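PDB 4WA0: possible adhesin from Caldicellulosiruptor kronotskyensis, which probably mediates attachment of the bacterium to cellulose, the piece described being the magnesium-binding, beta-helical C-terminal domain of this tapirin. Local coordinates for residues 104-109 against 114-119; 123-128 against 132-137; 146-149 against 153-156. All blocks are in the same frame, centred on the assembly; numbering follows the deposited sequence.

Contact 1: residues 104-109 against 114-119; sequences QEMQLY and YKFVQL
Leu108 lays a methyl group on the ring of Tyr114 in a CH-pi contact. CD1 of Leu108 sits 3.9 Å from the centroid of the Tyr114 ring, 14° off the normal, displaced a little toward the rim. The other methyl follows: Leu108 CD2 is 4.0 Å from CE2 of Tyr114. Leucine and tyrosine run alongside one another, pointing opposite ways. In Tyr114 CG lies anti to the carbonyl carbon (chi1 -54°), which sends the ring across the inside of the coil, beneath the leucine, with its hydroxyl bonded to the carbonyl of Gly110 in the turn.

The remaining apolar contacts come from Met106, built as selenomethionine. Its chain leaves the strand with CG anti to the backbone N (chi1 -178°) and bends only at the end. Met106 CE then faces CD1 of Leu119 tip to tip at 3.5 Å, but both residues were modelled in two conformers and the touch is doubtful, holding only for this pair of copies. In the same conformer the selenium makes a looser, oblique Met-aromatic contact, 5.5 Å from the centroid of the Phe116 ring, which is equally tentative.

Apart from the tyrosine hydroxyl, the side-chain polar bonds of strand 106-108 and its approach lie on the outer side. Glu105 OE2 takes a bond from Asn124; one from Gln107 NE2 to Glu105 OE1 is doubtful, since the glutamine too has two conformers.

The chain turns a corner at Val117 and Gln118, so Leu119 already opens strand 119-121 on another face of the beta-helix, and the contact draws three faces together. Strands 83-85 and 125-128 flank strand 106-108, with Leu108 touching Ala85 and Leu127, while Tyr114 and Phe116 rest on strand 93-97.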
# COMPACT_ATOMS: atom_id res chain seq x y z
N GLN A 104 12.07 -8.22 -5.78
CA GLN A 104 13.46 -7.78 -5.92
C GLN A 104 13.95 -7.27 -4.52
O GLN A 104 13.76 -7.96 -3.55
CB GLN A 104 13.58 -6.80 -7.07
CG GLN A 104 13.18 -7.44 -8.40
CD GLN A 104 13.11 -6.49 -9.62
OE1 GLN A 104 12.59 -6.85 -10.67
NE2 GLN A 104 13.65 -5.33 -9.50
N GLU A 105 14.62 -6.16 -4.47
CA GLU A 105 15.32 -5.75 -3.27
C GLU A 105 14.41 -4.98 -2.32
O GLU A 105 13.46 -4.28 -2.80
CB GLU A 105 16.44 -4.88 -3.68
CG GLU A 105 17.57 -5.69 -4.29
CD GLU A 105 18.86 -5.04 -3.93
OE1 GLU A 105 18.86 -3.79 -3.85
OE2 GLU A 105 19.86 -5.74 -3.71
N MSE A 106 14.54 -5.24 -1.03
CA MSE A 106 13.89 -4.46 0.03
C MSE A 106 14.92 -3.55 0.60
O MSE A 106 15.87 -4.03 1.21
CB MSE A 106 13.29 -5.31 1.13
CG MSE A 106 12.60 -4.37 2.12
SE MSE A 106 11.67 -5.32 3.57
CE MSE A 106 10.99 -6.99 2.73
N GLN A 107 14.78 -2.23 0.40
CA GLN A 107 15.78 -1.26 0.86
C GLN A 107 15.14 -0.30 1.87
O GLN A 107 14.25 0.47 1.48
CB GLN A 107 16.35 -0.50 -0.33
CG GLN A 107 17.40 -1.31 -1.09
CD GLN A 107 18.03 -0.53 -2.23
OE1 GLN A 107 18.12 0.68 -2.18
NE2 GLN A 107 18.46 -1.24 -3.26
N LEU A 108 15.52 -0.39 3.14
CA LEU A 108 14.88 0.40 4.19
C LEU A 108 15.91 1.39 4.70
O LEU A 108 16.80 1.03 5.46
CB LEU A 108 14.34 -0.44 5.31
CG LEU A 108 13.39 -1.60 4.93
CD1 LEU A 108 12.89 -2.33 6.16
CD2 LEU A 108 12.23 -1.13 4.09
N TYR A 109 15.77 2.65 4.30
CA TYR A 109 16.65 3.74 4.70
C TYR A 109 15.99 4.65 5.72
O TYR A 109 16.65 5.19 6.61
CB TYR A 109 17.07 4.52 3.46
CG TYR A 109 17.97 3.73 2.51
CD1 TYR A 109 18.63 2.58 2.91
CD2 TYR A 109 18.01 4.03 1.19
CE1 TYR A 109 19.36 1.80 2.00
CE2 TYR A 109 18.81 3.28 0.31
CZ TYR A 109 19.48 2.19 0.73
OH TYR A 109 20.25 1.42 -0.17
N TYR A 114 9.59 -1.38 11.55
CA TYR A 114 9.08 -2.26 10.51
C TYR A 114 8.84 -3.61 11.14
O TYR A 114 9.82 -4.34 11.45
CB TYR A 114 10.05 -2.28 9.34
CG TYR A 114 10.45 -0.96 8.73
CD1 TYR A 114 11.47 -0.16 9.28
CD2 TYR A 114 9.84 -0.49 7.57
CE1 TYR A 114 11.81 1.04 8.69
CE2 TYR A 114 10.23 0.68 6.98
CZ TYR A 114 11.18 1.45 7.54
OH TYR A 114 11.51 2.64 6.93
N LYS A 115 7.57 -4.01 11.29
CA LYS A 115 7.22 -5.23 12.01
C LYS A 115 6.42 -6.15 11.09
O LYS A 115 5.43 -5.73 10.51
CB LYS A 115 6.37 -4.94 13.26
CG LYS A 115 7.06 -4.02 14.23
CD LYS A 115 6.20 -3.95 15.52
CE LYS A 115 6.79 -3.03 16.58
NZ LYS A 115 6.21 -1.68 16.29
N PHE A 116 6.96 -7.34 10.86
CA PHE A 116 6.38 -8.33 9.95
C PHE A 116 6.19 -9.63 10.70
O PHE A 116 7.08 -10.08 11.39
CB PHE A 116 7.27 -8.51 8.75
CG PHE A 116 7.54 -7.20 8.00
CD1 PHE A 116 6.48 -6.45 7.52
CD2 PHE A 116 8.84 -6.71 7.79
CE1 PHE A 116 6.71 -5.24 6.88
CE2 PHE A 116 9.08 -5.53 7.12
CZ PHE A 116 8.01 -4.79 6.67
N VAL A 117 5.06 -10.28 10.50
CA VAL A 117 4.92 -11.66 10.94
C VAL A 117 5.70 -12.59 10.05
O VAL A 117 6.53 -13.38 10.57
CB VAL A 117 3.44 -12.06 11.10
CG1 VAL A 117 3.33 -13.53 11.49
CG2 VAL A 117 2.71 -11.16 12.05
N GLN A 118 5.50 -12.52 8.72
CA GLN A 118 6.26 -13.32 7.78
C GLN A 118 6.71 -12.44 6.65
O GLN A 118 5.96 -11.61 6.15
CB GLN A 118 5.57 -14.58 7.32
CG GLN A 118 4.19 -14.41 6.86
CD GLN A 118 3.51 -15.72 6.46
OE1 GLN A 118 3.94 -16.84 6.77
NE2 GLN A 118 2.39 -15.56 5.78
N LEU A 119 7.98 -12.59 6.34
CA LEU A 119 8.66 -11.86 5.26
C LEU A 119 9.21 -12.84 4.24
O LEU A 119 9.90 -13.84 4.57
CB LEU A 119 9.80 -11.05 5.89
CG LEU A 119 10.60 -10.16 4.95
CD1 LEU A 119 11.11 -8.95 5.68
CD2 LEU A 119 11.74 -10.90 4.26

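Contact 2: residues 123-128 against 132-137; sequences SNVKLA and VNMEVS
The flat group touched across this contact is the carbonyl of Ala128, and Val132 approaches it over one face: Val132 CG2 is 3.7 Å from Ala128 O and 4.0 Å from Ala128 C. Rings come from the coil next door, where Tyr114 touches Val132 and Phe116 touches Met134. This is one step of a parallel beta-helix, in which strands 125-128 and 132-136 lie on two different faces of the same coil and meet through their inward side chains. Their axes approach to 7.3 Å and their directions differ by 139°, because the chain reverses through a three-residue turn between them.

Leu127 packs into the angle between the faces, against both Val132 and Met134. It passes Val132 at a slant, and the beta carbon shares in the packing, with Leu127 CB 3.9 Å from Val132 CG1. Toward Met134, a selenomethionine, it runs at about a right angle. Val132 is spread between two partners by its rotamer: CG1 stands anti to the backbone N (chi1 -176°) and faces the leucine, whereas CG2, beside that N, covers the end of the opposing strand. Farther from the turn the faces diverge. There Met134 stretches inward, its chain bending at chi3 (73°), and its CE just reaches Val125 CG1 at 4.4 Å.

Outside the core, Asn124 ties its coil to the next, OD1 accepting from the backbone N of Thr145. On the inside, Leu127 and Met134 both lean on Val154 of the following coil, which carries the apolar filling onward along the helix axis. The tightest touch between the two strands sets a leucine methyl against a beta carbon: Leu127 CD2 lies 3.6 Å from Met134 CB.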
# COMPACT_ATOMS: atom_id res chain seq x y z
N SER A 123 15.31 -11.66 -3.11
CA SER A 123 16.61 -11.03 -3.29
C SER A 123 17.15 -10.56 -1.94
O SER A 123 17.04 -11.27 -0.92
CB SER A 123 16.49 -9.94 -4.38
OG SER A 123 17.72 -9.31 -4.65
N ASN A 124 17.78 -9.41 -1.91
CA ASN A 124 18.38 -8.88 -0.72
C ASN A 124 17.41 -8.02 0.09
O ASN A 124 16.51 -7.33 -0.46
CB ASN A 124 19.58 -8.06 -1.10
CG ASN A 124 20.50 -8.80 -2.05
OD1 ASN A 124 20.95 -9.94 -1.78
ND2 ASN A 124 20.84 -8.15 -3.11
N VAL A 125 17.68 -7.97 1.40
CA VAL A 125 17.01 -7.10 2.33
C VAL A 125 18.07 -6.22 3.00
O VAL A 125 18.92 -6.75 3.66
CB VAL A 125 16.14 -7.82 3.36
CG1 VAL A 125 15.50 -6.87 4.35
CG2 VAL A 125 15.10 -8.66 2.65
N LYS A 126 18.06 -4.92 2.72
CA LYS A 126 19.09 -3.96 3.16
C LYS A 126 18.45 -2.92 4.08
O LYS A 126 17.48 -2.28 3.66
CB LYS A 126 19.73 -3.33 1.96
CG LYS A 126 20.81 -2.40 2.41
CD LYS A 126 21.48 -1.70 1.28
CE LYS A 126 22.38 -0.61 1.91
NZ LYS A 126 23.29 -0.11 0.86
N LEU A 127 18.88 -2.90 5.32
CA LEU A 127 18.49 -1.83 6.27
C LEU A 127 19.71 -0.98 6.54
O LEU A 127 20.75 -1.51 6.86
CB LEU A 127 18.03 -2.37 7.58
CG LEU A 127 16.68 -3.06 7.56
CD1 LEU A 127 16.86 -4.41 7.02
CD2 LEU A 127 16.29 -3.26 9.04
N ALA A 128 19.57 0.34 6.30
CA ALA A 128 20.74 1.27 6.43
C ALA A 128 20.33 2.56 7.08
O ALA A 128 19.54 3.32 6.51
CB ALA A 128 21.35 1.51 5.08
N VAL A 132 16.48 2.65 11.90
CA VAL A 132 15.83 1.71 11.01
C VAL A 132 15.77 0.35 11.76
O VAL A 132 16.82 -0.36 11.87
CB VAL A 132 16.60 1.53 9.73
CG1 VAL A 132 15.80 0.59 8.79
CG2 VAL A 132 16.83 2.86 9.04
N ASN A 133 14.62 -0.01 12.28
CA ASN A 133 14.49 -1.17 13.19
C ASN A 133 13.43 -2.11 12.66
O ASN A 133 12.25 -1.71 12.53
CB ASN A 133 14.10 -0.70 14.56
CG ASN A 133 15.20 0.10 15.22
OD1 ASN A 133 16.35 -0.25 15.12
ND2 ASN A 133 14.84 1.26 15.77
N MSE A 134 13.82 -3.30 12.23
CA MSE A 134 12.88 -4.35 11.82
C MSE A 134 12.72 -5.44 12.77
O MSE A 134 13.72 -5.92 13.38
CB MSE A 134 13.40 -4.88 10.49
CG MSE A 134 12.39 -5.81 9.87
SE MSE A 134 12.83 -6.38 8.02
CE MSE A 134 14.22 -7.54 8.53
N GLU A 135 11.51 -5.93 12.91
CA GLU A 135 11.25 -7.13 13.77
C GLU A 135 10.55 -8.15 12.91
O GLU A 135 9.62 -7.78 12.18
CB GLU A 135 10.33 -6.84 14.94
CG GLU A 135 10.91 -5.79 15.81
CD GLU A 135 10.19 -5.48 17.10
OE1 GLU A 135 9.07 -5.98 17.37
OE2 GLU A 135 10.81 -4.70 17.83
N VAL A 136 10.92 -9.43 13.06
CA VAL A 136 10.23 -10.54 12.39
C VAL A 136 9.67 -11.42 13.47
O VAL A 136 10.41 -11.88 14.36
CB VAL A 136 11.17 -11.33 11.47
CG1 VAL A 136 10.42 -12.54 10.93
CG2 VAL A 136 11.71 -10.42 10.37
N SER A 137 8.34 -11.60 13.47
CA SER A 137 7.76 -12.33 14.61
C SER A 137 7.71 -13.83 14.43
O SER A 137 7.79 -14.55 15.48
CB SER A 137 6.43 -11.67 15.07
OG SER A 137 5.40 -11.90 14.21

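Contact 3: residues 146-149 against 153-156; sequences LEVI and TVTL
Val148 and Val154 meet methyl to methyl, with Val148 CG2 3.6 Å from Val154 CG2, their side chains set at an oblique angle. The other branch of Val148 is used too: CG1 stands anti to the backbone N (chi1 -170°) and comes down on the main chain of the opposite strand, 4.0 Å from Thr153 CA. Leu146, one inward position earlier, adds a marginal touch, its CD1 4.5 Å from Val154 CG2. Val148 and Val154 account for most of the buried surface.

Backbone bonds to neighbouring coils hold the strand that carries Val148. Leu146 and Val148 pair with strand 166-170, while Glu147 pairs with Val125 and Leu127 on the other side. Inside, Val154 packs on Leu175 of the following coil, and Leu146 touches Val125 and Leu167.

The strands run at 128° to each other after a three-residue turn, with axes 7.6 Å apart at their closest. Two faces of one coil joined by a short three-residue turn, their interior filled by stacked aliphatic residues, are characteristic of a parallel beta-helix.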
# COMPACT_ATOMS: atom_id res chain seq x y z
N LEU A 146 20.79 -10.52 3.89
CA LEU A 146 20.22 -9.64 4.91
C LEU A 146 21.40 -8.75 5.34
O LEU A 146 22.35 -9.21 5.97
CB LEU A 146 19.64 -10.44 6.06
CG LEU A 146 19.14 -9.62 7.27
CD1 LEU A 146 18.11 -8.59 6.86
CD2 LEU A 146 18.62 -10.51 8.44
N GLU A 147 21.34 -7.47 5.00
CA GLU A 147 22.41 -6.48 5.24
C GLU A 147 21.83 -5.48 6.22
O GLU A 147 20.81 -4.82 5.94
CB GLU A 147 22.78 -5.78 3.92
CG GLU A 147 23.88 -4.80 4.16
CD GLU A 147 24.41 -4.15 2.90
OE1 GLU A 147 23.87 -4.43 1.80
OE2 GLU A 147 25.36 -3.33 3.05
N VAL A 148 22.49 -5.31 7.34
CA VAL A 148 22.03 -4.46 8.44
C VAL A 148 23.16 -3.52 8.84
O VAL A 148 24.15 -3.97 9.45
CB VAL A 148 21.56 -5.29 9.66
CG1 VAL A 148 20.85 -4.45 10.71
CG2 VAL A 148 20.66 -6.49 9.28
N ILE A 149 23.09 -2.27 8.43
CA ILE A 149 24.24 -1.34 8.54
C ILE A 149 23.88 0.04 9.08
O ILE A 149 22.70 0.49 9.03
CB ILE A 149 25.03 -1.22 7.20
CG1 ILE A 149 24.29 -0.46 6.10
CG2 ILE A 149 25.46 -2.64 6.72
CD1 ILE A 149 25.11 -0.16 4.90
N THR A 153 18.88 -1.92 13.15
CA THR A 153 18.76 -3.18 13.88
C THR A 153 17.70 -4.13 13.29
O THR A 153 16.73 -3.68 12.69
CB THR A 153 18.50 -3.05 15.40
OG1 THR A 153 17.18 -2.62 15.70
CG2 THR A 153 19.44 -1.97 15.98
N VAL A 154 17.88 -5.41 13.54
CA VAL A 154 16.91 -6.45 13.21
C VAL A 154 16.77 -7.33 14.46
O VAL A 154 17.77 -7.76 15.07
CB VAL A 154 17.30 -7.30 11.98
CG1 VAL A 154 16.32 -8.43 11.82
CG2 VAL A 154 17.33 -6.44 10.69
N THR A 155 15.52 -7.58 14.81
CA THR A 155 15.15 -8.45 15.94
C THR A 155 14.38 -9.62 15.44
O THR A 155 13.35 -9.44 14.76
CB THR A 155 14.36 -7.70 17.00
OG1 THR A 155 15.16 -6.63 17.50
CG2 THR A 155 14.04 -8.58 18.18
N LEU A 156 14.86 -10.83 15.76
CA LEU A 156 14.14 -12.07 15.43
C LEU A 156 13.40 -12.46 16.71
O LEU A 156 14.02 -12.81 17.72
CB LEU A 156 15.09 -13.18 14.85
CG LEU A 156 16.06 -12.60 13.75
CD1 LEU A 156 16.91 -13.76 13.21
CD2 LEU A 156 15.28 -11.93 12.64

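How the contacts relate
Each contact joins the same two faces of the beta-helix in successive coils, well away from the magnesium site. All are core: the touching residues of contact 1 are all buried, whereas contacts 2 and 3 each include one partly exposed residue near the turn. Contacts 1 and 2 touch, as do 2 and 3, with centres 5 Å apart in both cases; contacts 1 and 3 do not. The chemistry changes from coil to coil: contact 1 has aromatic rings and reaches round the corner to a third face; contacts 1 and 2 both use a selenomethionine, but contact 2 has no ring in its own segments; contact 3 relies largely on valine, burying 153 Å² against 216 and 234 Å².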